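Local coordinates for protein arginine N-methyltransferase SFM1 (Saccharomyces cerevisiae, PDB 5C77) that transfers a methyl group from S-adenosyl-L-methionine to an arginine of ribosomal protein S3, leaving monomethylarginine, at residues I4-E9 / I33-P38; E73-G78 / P125-S130; L133-M138 / P179-L184. All coordinates share one frame; numbering follows the deposited sequence.

In the fold
Followed from the N terminus, the three contacts come in series, and none encloses or crosses another. Interaction 1 closes a beta-alpha-beta unit: strand 3-6, helix 14-27 and strand 32-35. Interaction 2 closes a longer loop, bringing the chain just before strand 80-83 to the turn that leads into strand 128-131. It reaches the same mixed sheet as interaction 1, and their centres are about 18 Å apart. Interaction 3 follows directly in sequence. It closes the last loop, joining the chain before helix 140-151 to strand 181-183 of the separate antiparallel sheet. Interactions 1 and 3 lie on opposite sides of the chain's centre, yet both touch S-adenosyl-L-homocysteine.

Interaction 1: I4-E9 / I33-P38; sequences IIEHME and ILSSLP. With SAH (S-adenosyl-L-homocysteine), chain C.
Strands 4-6 and 33-35 run parallel, with their axes 4.7 Å apart at closest approach and 25° between their directions. I4, I5 and E6 pair with I33, L34 and S35. The pair belongs to a beta-alpha-beta unit in the SPOUT-family sheet, with helix 14-27 making the crossover. I5 N donates to I33 O and I5 O accepts from S35 N. H7 N then donates to S35 O at 3.1 Å, which carries the pairing just past the strand.

On the face of I5 and L34, CD1 of L34 lies 3.9 Å from CB of I5. The L34 branch reaches there because its CG stands anti to the backbone N (chi1 -171°). The same methyl meets CB of H7, and CD1 of L37 touches that CB as well. Y20 and I23 of helix 14-27 pack on this side. The H7 ring is held at both nitrogens, ND1 by Y20 OH and NE2 by G11 O, and it stacks with F12. M8, next along the chain, brings its CB 3.6 Å from CA of S-adenosyl-L-homocysteine.

The opposite face carries I4, E6 and S35. CG2 of I4 packs 3.5 Å from OG of S35. The E6 chain bends at chi2 (-74°) and turns its carboxylate toward the two serines. OE2 of E6 lies 2.6 Å from S35 OG. OE1 forms a salt bridge with R116 and accepts a hydrogen bond from OG of S36; its 2.5 Å is very short, and the exact length is doubtful at this resolution.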
loop_
_atom_site.group_PDB
_atom_site.type_symbol
_atom_site.label_atom_id
_atom_site.label_comp_id
_atom_site.label_asym_id
_atom_site.label_seq_id
_atom_site.Cartn_x
_atom_site.Cartn_y
_atom_site.Cartn_z
ATOM N N ILE A 4 -10.797 5.178 4.585
ATOM C CA ILE A 4 -11.021 6.406 5.335
ATOM C C ILE A 4 -11.196 6.103 6.812
ATOM O O ILE A 4 -12.138 5.420 7.195
ATOM C CB ILE A 4 -12.293 7.123 4.863
ATOM C CG1 ILE A 4 -12.226 7.404 3.364
ATOM C CG2 ILE A 4 -12.490 8.402 5.642
ATOM C CD1 ILE A 4 -13.541 7.930 2.794
ATOM N N ILE A 5 -10.296 6.608 7.645
ATOM C CA ILE A 5 -10.445 6.420 9.079
ATOM C C ILE A 5 -10.939 7.676 9.765
ATOM O O ILE A 5 -10.317 8.729 9.675
ATOM C CB ILE A 5 -9.141 5.973 9.745
ATOM C CG1 ILE A 5 -8.651 4.656 9.138
ATOM C CG2 ILE A 5 -9.358 5.800 11.236
ATOM C CD1 ILE A 5 -7.315 4.215 9.700
ATOM N N GLU A 6 -12.072 7.561 10.441
ATOM C CA GLU A 6 -12.551 8.629 11.301
ATOM C C GLU A 6 -11.702 8.586 12.553
ATOM O O GLU A 6 -11.668 7.568 13.238
ATOM C CB GLU A 6 -14.010 8.391 11.672
ATOM C CG GLU A 6 -14.931 8.242 10.481
ATOM C CD GLU A 6 -15.198 9.571 9.802
ATOM O OE1 GLU A 6 -15.505 10.540 10.527
ATOM O OE2 GLU A 6 -15.095 9.648 8.552
ATOM N N HIS A 7 -11.002 9.671 12.850
ATOM C CA HIS A 7 -10.117 9.673 14.003
ATOM C C HIS A 7 -10.934 9.516 15.291
ATOM O O HIS A 7 -11.760 10.373 15.608
ATOM C CB HIS A 7 -9.260 10.940 14.033
ATOM C CG HIS A 7 -8.263 10.956 15.147
ATOM N ND1 HIS A 7 -7.387 9.917 15.373
ATOM C CD2 HIS A 7 -8.017 11.873 16.112
ATOM C CE1 HIS A 7 -6.639 10.197 16.427
ATOM N NE2 HIS A 7 -7.003 11.377 16.894
ATOM N N MET A 8 -10.698 8.414 16.015
ATOM C CA MET A 8 -11.510 8.032 17.181
ATOM C C MET A 8 -10.922 8.351 18.561
ATOM O O MET A 8 -11.116 7.588 19.508
ATOM C CB MET A 8 -11.854 6.536 17.138
ATOM C CG MET A 8 -13.018 6.146 16.228
ATOM S SD MET A 8 -14.582 7.017 16.514
ATOM C CE MET A 8 -14.441 8.328 15.291
ATOM N N GLU A 9 -10.212 9.465 18.681
ATOM C CA GLU A 9 -9.740 9.910 19.990
ATOM C C GLU A 9 -9.356 11.382 19.984
ATOM O O GLU A 9 -9.297 12.010 18.931
ATOM C CB GLU A 9 -8.586 9.036 20.505
ATOM C CG GLU A 9 -7.349 8.972 19.611
ATOM C CD GLU A 9 -6.264 8.075 20.200
ATOM O OE1 GLU A 9 -5.327 8.609 20.835
ATOM O OE2 GLU A 9 -6.358 6.837 20.040
ATOM N N ILE A 33 -7.137 8.053 4.012
ATOM C CA ILE A 33 -7.442 9.397 4.480
ATOM C C ILE A 33 -7.900 9.363 5.935
ATOM O O ILE A 33 -8.829 8.642 6.286
ATOM C CB ILE A 33 -8.473 10.138 3.592
ATOM C CG1 ILE A 33 -7.835 10.569 2.266
ATOM C CG2 ILE A 33 -8.960 11.391 4.284
ATOM C CD1 ILE A 33 -7.800 9.506 1.199
ATOM N N LEU A 34 -7.220 10.120 6.787
ATOM C CA LEU A 34 -7.665 10.301 8.167
ATOM C C LEU A 34 -8.619 11.501 8.218
ATOM O O LEU A 34 -8.228 12.628 7.909
ATOM C CB LEU A 34 -6.468 10.513 9.104
ATOM C CG LEU A 34 -6.802 10.499 10.603
ATOM C CD1 LEU A 34 -7.359 9.142 11.052
ATOM C CD2 LEU A 34 -5.602 10.893 11.438
ATOM N N SER A 35 -9.872 11.258 8.587
ATOM C CA SER A 35 -10.886 12.303 8.506
ATOM C C SER A 35 -11.495 12.711 9.853
ATOM O O SER A 35 -11.203 12.118 10.898
ATOM C CB SER A 35 -11.992 11.876 7.555
ATOM O OG SER A 35 -12.791 10.875 8.156
ATOM N N SER A 36 -12.326 13.751 9.801
ATOM C CA SER A 36 -13.112 14.231 10.943
ATOM C C SER A 36 -12.290 14.631 12.142
ATOM O O SER A 36 -12.726 14.446 13.270
ATOM C CB SER A 36 -14.139 13.191 11.388
ATOM O OG SER A 36 -15.113 12.969 10.382
ATOM N N LEU A 37 -11.104 15.167 11.910
ATOM C CA LEU A 37 -10.292 15.648 13.010
ATOM C C LEU A 37 -10.927 16.930 13.515
ATOM O O LEU A 37 -11.699 17.552 12.781
ATOM C CB LEU A 37 -8.857 15.907 12.548
ATOM C CG LEU A 37 -7.898 14.719 12.626
ATOM C CD1 LEU A 37 -8.050 13.782 11.427
ATOM C CD2 LEU A 37 -6.490 15.231 12.725
ATOM N N PRO A 38 -10.632 17.319 14.771
ATOM C CA PRO A 38 -11.130 18.601 15.277
ATOM C C PRO A 38 -10.865 19.743 14.297
ATOM O O PRO A 38 -9.780 19.868 13.729
ATOM C CB PRO A 38 -10.336 18.798 16.569
ATOM C CG PRO A 38 -10.087 17.411 17.051
ATOM C CD PRO A 38 -9.878 16.579 15.801
HETATM N N SAH C . -10.554 4.090 19.858
HETATM C CA SAH C . -11.580 3.499 19.005
HETATM C CB SAH C . -11.034 2.261 18.289
HETATM C CG SAH C . -11.806 1.849 17.035
HETATM S SD SAH C . -11.199 0.328 16.253
HETATM C C SAH C . -12.838 3.165 19.813
HETATM O O SAH C . -13.855 2.728 19.264
HETATM O OXT SAH C . -12.873 3.334 21.038
HETATM C "C5'" SAH C . -12.902 -0.113 15.836
HETATM C "C4'" SAH C . -13.206 0.019 14.349
HETATM O "O4'" SAH C . -12.613 -1.036 13.611
HETATM C "C3'" SAH C . -14.709 -0.048 14.121
HETATM O "O3'" SAH C . -15.226 1.239 13.927
HETATM C "C2'" SAH C . -14.866 -0.831 12.849
HETATM O "O2'" SAH C . -14.873 0.063 11.752
HETATM C "C1'" SAH C . -13.591 -1.636 12.780
HETATM N N9 SAH C . -13.870 -3.018 13.207
HETATM C C8 SAH C . -13.330 -3.684 14.275
HETATM N N7 SAH C . -13.847 -4.928 14.317
HETATM C C5 SAH C . -14.714 -5.070 13.292
HETATM C C6 SAH C . -15.514 -6.127 12.863
HETATM N N6 SAH C . -15.516 -7.288 13.509
HETATM N N1 SAH C . -16.316 -5.960 11.752
HETATM C C2 SAH C . -16.326 -4.769 11.066
HETATM N N3 SAH C . -15.538 -3.727 11.496
HETATM C C4 SAH C . -14.740 -3.873 12.584
#

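Interaction 2: E73-G78 / P125-S130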
loop_
_atom_site.group_PDB
_atom_site.type_symbol
_atom_site.label_atom_id
_atom_site.label_comp_id
_atom_site.label_asym_id
_atom_site.label_seq_id
_atom_site.Cartn_x
_atom_site.Cartn_y
_atom_site.Cartn_z
ATOM N N GLU A 73 -12.021 10.430 -6.367
ATOM C CA GLU A 73 -13.284 10.190 -7.063
ATOM C C GLU A 73 -14.445 10.446 -6.117
ATOM O O GLU A 73 -14.340 10.172 -4.922
ATOM C CB GLU A 73 -13.342 8.743 -7.550
ATOM C CG GLU A 73 -13.174 7.727 -6.431
ATOM C CD GLU A 73 -13.149 6.294 -6.925
ATOM O OE1 GLU A 73 -13.652 6.036 -8.043
ATOM O OE2 GLU A 73 -12.622 5.427 -6.187
ATOM N N LEU A 74 -15.560 10.956 -6.640
ATOM C CA LEU A 74 -16.659 11.368 -5.754
ATOM C C LEU A 74 -17.227 10.191 -4.972
ATOM O O LEU A 74 -16.938 9.031 -5.279
ATOM C CB LEU A 74 -17.776 12.138 -6.497
ATOM C CG LEU A 74 -18.632 11.359 -7.509
ATOM C CD1 LEU A 74 -20.153 11.399 -7.122
ATOM C CD2 LEU A 74 -18.399 11.893 -8.937
ATOM N N LEU A 75 -17.999 10.506 -3.937
ATOM C CA LEU A 75 -18.622 9.489 -3.112
ATOM C C LEU A 75 -20.021 9.244 -3.630
ATOM O O LEU A 75 -20.909 10.073 -3.459
ATOM C CB LEU A 75 -18.665 9.931 -1.651
ATOM C CG LEU A 75 -17.540 9.399 -0.758
ATOM C CD1 LEU A 75 -16.173 9.786 -1.291
ATOM C CD2 LEU A 75 -17.718 9.908 0.659
ATOM N N LYS A 76 -20.211 8.107 -4.282
ATOM C CA LYS A 76 -21.502 7.788 -4.858
ATOM C C LYS A 76 -22.312 6.912 -3.917
ATOM O O LYS A 76 -21.758 6.124 -3.149
ATOM C CB LYS A 76 -21.335 7.100 -6.216
ATOM C CG LYS A 76 -20.452 7.862 -7.182
ATOM C CD LYS A 76 -20.919 7.678 -8.617
ATOM C CE LYS A 76 -20.282 8.714 -9.542
ATOM N NZ LYS A 76 -20.868 8.716 -10.917
ATOM N N ASP A 77 -23.627 7.057 -3.992
ATOM C CA ASP A 77 -24.538 6.286 -3.167
ATOM C C ASP A 77 -24.340 4.788 -3.369
ATOM O O ASP A 77 -24.404 4.288 -4.485
ATOM C CB ASP A 77 -25.984 6.679 -3.481
ATOM C CG ASP A 77 -26.334 8.082 -2.988
ATOM O OD1 ASP A 77 -25.415 8.835 -2.577
ATOM O OD2 ASP A 77 -27.537 8.433 -3.019
ATOM N N GLY A 78 -24.082 4.081 -2.278
ATOM C CA GLY A 78 -24.014 2.633 -2.317
ATOM C C GLY A 78 -22.642 2.073 -2.639
ATOM O O GLY A 78 -22.442 0.857 -2.626
ATOM N N PRO A 125 -27.622 7.996 5.044
ATOM C CA PRO A 125 -28.503 6.836 4.871
ATOM C C PRO A 125 -28.436 6.286 3.453
ATOM O O PRO A 125 -28.595 5.084 3.249
ATOM C CB PRO A 125 -29.903 7.415 5.126
ATOM C CG PRO A 125 -29.682 8.786 5.714
ATOM C CD PRO A 125 -28.392 9.248 5.137
ATOM N N ASN A 126 -28.204 7.170 2.488
ATOM C CA ASN A 126 -28.137 6.773 1.093
ATOM C C ASN A 126 -26.719 6.443 0.627
ATOM O O ASN A 126 -26.530 5.798 -0.404
ATOM C CB ASN A 126 -28.744 7.867 0.213
ATOM C CG ASN A 126 -30.224 8.048 0.462
ATOM O OD1 ASN A 126 -30.996 7.093 0.382
ATOM N ND2 ASN A 126 -30.628 9.272 0.782
ATOM N N LEU A 127 -25.724 6.877 1.390
ATOM C CA LEU A 127 -24.338 6.677 0.991
ATOM C C LEU A 127 -23.787 5.327 1.451
ATOM O O LEU A 127 -23.205 4.581 0.658
ATOM C CB LEU A 127 -23.469 7.809 1.532
ATOM C CG LEU A 127 -22.089 7.969 0.896
ATOM C CD1 LEU A 127 -22.213 8.405 -0.557
ATOM C CD2 LEU A 127 -21.261 8.964 1.689
ATOM N N LEU A 128 -23.997 5.021 2.730
ATOM C CA LEU A 128 -23.359 3.882 3.381
ATOM C C LEU A 128 -24.049 2.537 3.173
ATOM O O LEU A 128 -25.270 2.435 3.189
ATOM C CB LEU A 128 -23.204 4.145 4.884
ATOM C CG LEU A 128 -22.358 5.362 5.273
ATOM C CD1 LEU A 128 -22.092 5.398 6.774
ATOM C CD2 LEU A 128 -21.050 5.391 4.487
ATOM N N ILE A 129 -23.233 1.512 2.958
ATOM C CA ILE A 129 -23.644 0.122 3.049
ATOM C C ILE A 129 -22.823 -0.425 4.198
ATOM O O ILE A 129 -21.625 -0.153 4.285
ATOM C CB ILE A 129 -23.264 -0.674 1.787
ATOM C CG1 ILE A 129 -23.909 -0.072 0.540
ATOM C CG2 ILE A 129 -23.665 -2.138 1.936
ATOM C CD1 ILE A 129 -25.348 -0.463 0.361
ATOM N N SER A 130 -23.442 -1.181 5.089
ATOM C CA SER A 130 -22.711 -1.705 6.230
ATOM C C SER A 130 -22.279 -3.141 6.031
ATOM O O SER A 130 -23.067 -3.974 5.594
ATOM C CB SER A 130 -23.539 -1.577 7.499
ATOM O OG SER A 130 -23.521 -0.235 7.953
#
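L75 and L127 supply the apolar part of this contact. Their side chains meet obliquely, CD2 of L75 lying 3.8 Å from CD2 of L127. The L127 side chain has CG anti to the backbone N (chi1 -164°), and this swings its end back over the 75-77 backbone.

Carbon-to-carbonyl contacts follow. CD1 of L127 rests against two oxygens, 3.5 Å from K76 O and 3.6 Å from L75 O. At the far end, CG1 of I129 touches G78 O.

One backbone hydrogen bond joins the segments. G78 N donates to L127 O at 3.1 Å, with the donor tilted 32° from the carbonyl plane. G78 has a positive phi, where a side chain would be jammed against the carbonyl oxygen of D77.

The polar side chains lie alongside one another without bonding. D77 and N126 point the same way, their carboxylate and amide planes 18° apart. OD2 of D77 comes 3.5 Å from CB of N126, and CB of D77 sits 3.2 Å from N126 O.

The contact lies at the entrance to two paired strands, 80-83 and 128-131. I129 bonds through its backbone to V80 and L82, L75 packs on V80, and L128 reaches L120 of helix 116-123.

Interaction 3: L133-M138 / P179-L184; sequences LGDKQM and PFRYVL. With SAH (S-adenosyl-L-homocysteine), chain C.
The adenine pocket of S-adenosyl-L-homocysteine is walled by loop 133-138, and strand 181-183 backs this loop. L133 N donates to adenine N1 at 2.9 Å and M138 N to N7 at 3.0 Å. The amino group N6 donates to the carbonyls of G134 and K136.

Behind the pocket, R181 N donates to Q137 O at 3.0 Å, nearly along the C=O axis. The same oxygen lies at the edge of the F180 ring, and CG of Q137 packs 3.9 Å from CD1 of F180. R181 CG stands anti to the backbone N (chi1 168°), sending the chain along the loop. NH2 meets D135 OD1 in a salt bridge at 3.3 Å, carboxylate and guanidinium nearly coplanar (22°), with a weak bond from NH1. CG of K136 sits over one guanidinium face, 3.2 Å from NH2. CE of M138 touches CD of R181. NE pairs with D164, and F162 adds a cation-pi contact. A leucine in place of R181 would probably leave D135 and D164 without their cationic mate and K136 without its flat support.

With carboxylates at NE and NH2, the guanidinium charge is probably well balanced and its rotation restricted, beside the loop whose backbone binds the adenine.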
loop_
_atom_site.group_PDB
_atom_site.type_symbol
_atom_site.label_atom_id
_atom_site.label_comp_id
_atom_site.label_asym_id
_atom_site.label_seq_id
_atom_site.Cartn_x
_atom_site.Cartn_y
_atom_site.Cartn_z
ATOM N N LEU A 133 -16.775 -7.771 9.504
ATOM C CA LEU A 133 -15.528 -8.504 9.336
ATOM C C LEU A 133 -15.450 -9.590 10.394
ATOM O O LEU A 133 -14.593 -9.557 11.269
ATOM C CB LEU A 133 -14.324 -7.564 9.471
ATOM C CG LEU A 133 -14.205 -6.511 8.372
ATOM C CD1 LEU A 133 -13.205 -5.414 8.742
ATOM C CD2 LEU A 133 -13.829 -7.184 7.057
ATOM N N GLY A 134 -16.361 -10.547 10.317
ATOM C CA GLY A 134 -16.414 -11.610 11.298
ATOM C C GLY A 134 -17.022 -11.185 12.617
ATOM O O GLY A 134 -17.233 -9.996 12.865
ATOM N N ASP A 135 -17.282 -12.164 13.477
ATOM C CA ASP A 135 -18.057 -11.927 14.687
ATOM C C ASP A 135 -17.198 -11.554 15.891
ATOM O O ASP A 135 -17.679 -11.533 17.025
ATOM C CB ASP A 135 -18.925 -13.143 15.004
ATOM C CG ASP A 135 -18.104 -14.365 15.339
ATOM O OD1 ASP A 135 -16.894 -14.362 15.021
ATOM O OD2 ASP A 135 -18.669 -15.327 15.913
ATOM N N LYS A 136 -15.930 -11.251 15.653
ATOM C CA LYS A 136 -15.081 -10.790 16.736
ATOM C C LYS A 136 -14.569 -9.393 16.481
ATOM O O LYS A 136 -14.413 -8.972 15.342
ATOM C CB LYS A 136 -13.938 -11.762 16.993
ATOM C CG LYS A 136 -14.432 -13.105 17.494
ATOM C CD LYS A 136 -13.387 -13.826 18.322
ATOM C CE LYS A 136 -13.967 -15.096 18.934
ATOM N NZ LYS A 136 -15.212 -14.820 19.719
ATOM N N GLN A 137 -14.332 -8.675 17.567
ATOM C CA GLN A 137 -13.834 -7.315 17.524
ATOM C C GLN A 137 -12.369 -7.319 17.060
ATOM O O GLN A 137 -11.586 -8.177 17.468
ATOM C CB GLN A 137 -13.985 -6.699 18.923
ATOM C CG GLN A 137 -13.493 -5.275 19.081
ATOM C CD GLN A 137 -14.330 -4.269 18.310
ATOM O OE1 GLN A 137 -15.565 -4.339 18.311
ATOM N NE2 GLN A 137 -13.656 -3.325 17.641
ATOM N N MET A 138 -12.017 -6.362 16.202
ATOM C CA MET A 138 -10.664 -6.225 15.671
ATOM C C MET A 138 -10.107 -4.825 15.924
ATOM O O MET A 138 -10.859 -3.857 16.012
ATOM C CB MET A 138 -10.659 -6.452 14.154
ATOM C CG MET A 138 -10.874 -7.878 13.705
ATOM S SD MET A 138 -10.873 -8.017 11.905
ATOM C CE MET A 138 -10.784 -9.782 11.703
ATOM N N PRO A 179 -8.015 -8.774 23.819
ATOM C CA PRO A 179 -9.400 -9.139 23.528
ATOM C C PRO A 179 -9.768 -8.807 22.083
ATOM O O PRO A 179 -10.744 -8.108 21.840
ATOM C CB PRO A 179 -10.185 -8.259 24.495
ATOM C CG PRO A 179 -9.377 -7.026 24.578
ATOM C CD PRO A 179 -7.922 -7.442 24.437
ATOM N N PHE A 180 -8.982 -9.299 21.136
ATOM C CA PHE A 180 -9.242 -9.039 19.733
ATOM C C PHE A 180 -8.887 -10.256 18.912
ATOM O O PHE A 180 -8.146 -11.132 19.358
ATOM C CB PHE A 180 -8.391 -7.881 19.227
ATOM C CG PHE A 180 -8.604 -6.582 19.951
ATOM C CD1 PHE A 180 -9.730 -5.807 19.702
ATOM C CD2 PHE A 180 -7.644 -6.100 20.831
ATOM C CE1 PHE A 180 -9.915 -4.598 20.345
ATOM C CE2 PHE A 180 -7.815 -4.880 21.474
ATOM C CZ PHE A 180 -8.954 -4.134 21.234
ATOM N N ARG A 181 -9.415 -10.293 17.698
ATOM C CA ARG A 181 -8.990 -11.256 16.710
ATOM C C ARG A 181 -7.840 -10.637 15.895
ATOM O O ARG A 181 -7.888 -9.460 15.534
ATOM C CB ARG A 181 -10.177 -11.623 15.818
ATOM C CG ARG A 181 -9.818 -12.401 14.551
ATOM C CD ARG A 181 -11.074 -12.805 13.798
ATOM N NE ARG A 181 -11.799 -13.874 14.480
ATOM C CZ ARG A 181 -13.118 -14.049 14.434
ATOM N NH1 ARG A 181 -13.882 -13.210 13.744
ATOM N NH2 ARG A 181 -13.673 -15.062 15.092
ATOM N N TYR A 182 -6.804 -11.427 15.629
ATOM C CA TYR A 182 -5.645 -10.964 14.865
ATOM C C TYR A 182 -5.351 -11.876 13.690
ATOM O O TYR A 182 -5.580 -13.074 13.762
ATOM C CB TYR A 182 -4.396 -10.917 15.746
ATOM C CG TYR A 182 -4.404 -9.858 16.824
ATOM C CD1 TYR A 182 -4.980 -10.108 18.061
ATOM C CD2 TYR A 182 -3.817 -8.617 16.612
ATOM C CE1 TYR A 182 -4.982 -9.153 19.054
ATOM C CE2 TYR A 182 -3.813 -7.654 17.604
ATOM C CZ TYR A 182 -4.397 -7.930 18.824
ATOM O OH TYR A 182 -4.401 -6.978 19.821
ATOM N N VAL A 183 -4.821 -11.303 12.617
ATOM C CA VAL A 183 -4.343 -12.090 11.476
ATOM C C VAL A 183 -2.995 -12.747 11.798
ATOM O O VAL A 183 -2.100 -12.117 12.357
ATOM C CB VAL A 183 -4.195 -11.218 10.201
ATOM C CG1 VAL A 183 -3.881 -12.088 8.992
ATOM C CG2 VAL A 183 -5.456 -10.399 9.952
ATOM N N LEU A 184 -2.850 -14.021 11.459
ATOM C CA LEU A 184 -1.584 -14.710 11.697
ATOM C C LEU A 184 -0.542 -14.391 10.620
ATOM O O LEU A 184 -0.880 -14.163 9.460
ATOM C CB LEU A 184 -1.802 -16.221 11.793
ATOM C CG LEU A 184 -2.581 -16.655 13.030
ATOM C CD1 LEU A 184 -3.132 -18.066 12.861
ATOM C CD2 LEU A 184 -1.705 -16.541 14.276
HETATM N N SAH C . -10.554 4.090 19.858
HETATM C CA SAH C . -11.580 3.499 19.005
HETATM C CB SAH C . -11.034 2.261 18.289
HETATM C CG SAH C . -11.806 1.849 17.035
HETATM S SD SAH C . -11.199 0.328 16.253
HETATM C C SAH C . -12.838 3.165 19.813
HETATM O O SAH C . -13.855 2.728 19.264
HETATM O OXT SAH C . -12.873 3.334 21.038
HETATM C "C5'" SAH C . -12.902 -0.113 15.836
HETATM C "C4'" SAH C . -13.206 0.019 14.349
HETATM O "O4'" SAH C . -12.613 -1.036 13.611
HETATM C "C3'" SAH C . -14.709 -0.048 14.121
HETATM O "O3'" SAH C . -15.226 1.239 13.927
HETATM C "C2'" SAH C . -14.866 -0.831 12.849
HETATM O "O2'" SAH C . -14.873 0.063 11.752
HETATM C "C1'" SAH C . -13.591 -1.636 12.780
HETATM N N9 SAH C . -13.870 -3.018 13.207
HETATM C C8 SAH C . -13.330 -3.684 14.275
HETATM N N7 SAH C . -13.847 -4.928 14.317
HETATM C C5 SAH C . -14.714 -5.070 13.292
HETATM C C6 SAH C . -15.514 -6.127 12.863
HETATM N N6 SAH C . -15.516 -7.288 13.509
HETATM N N1 SAH C . -16.316 -5.960 11.752
HETATM C C2 SAH C . -16.326 -4.769 11.066
HETATM N N3 SAH C . -15.538 -3.727 11.496
HETATM C C4 SAH C . -14.740 -3.873 12.584
#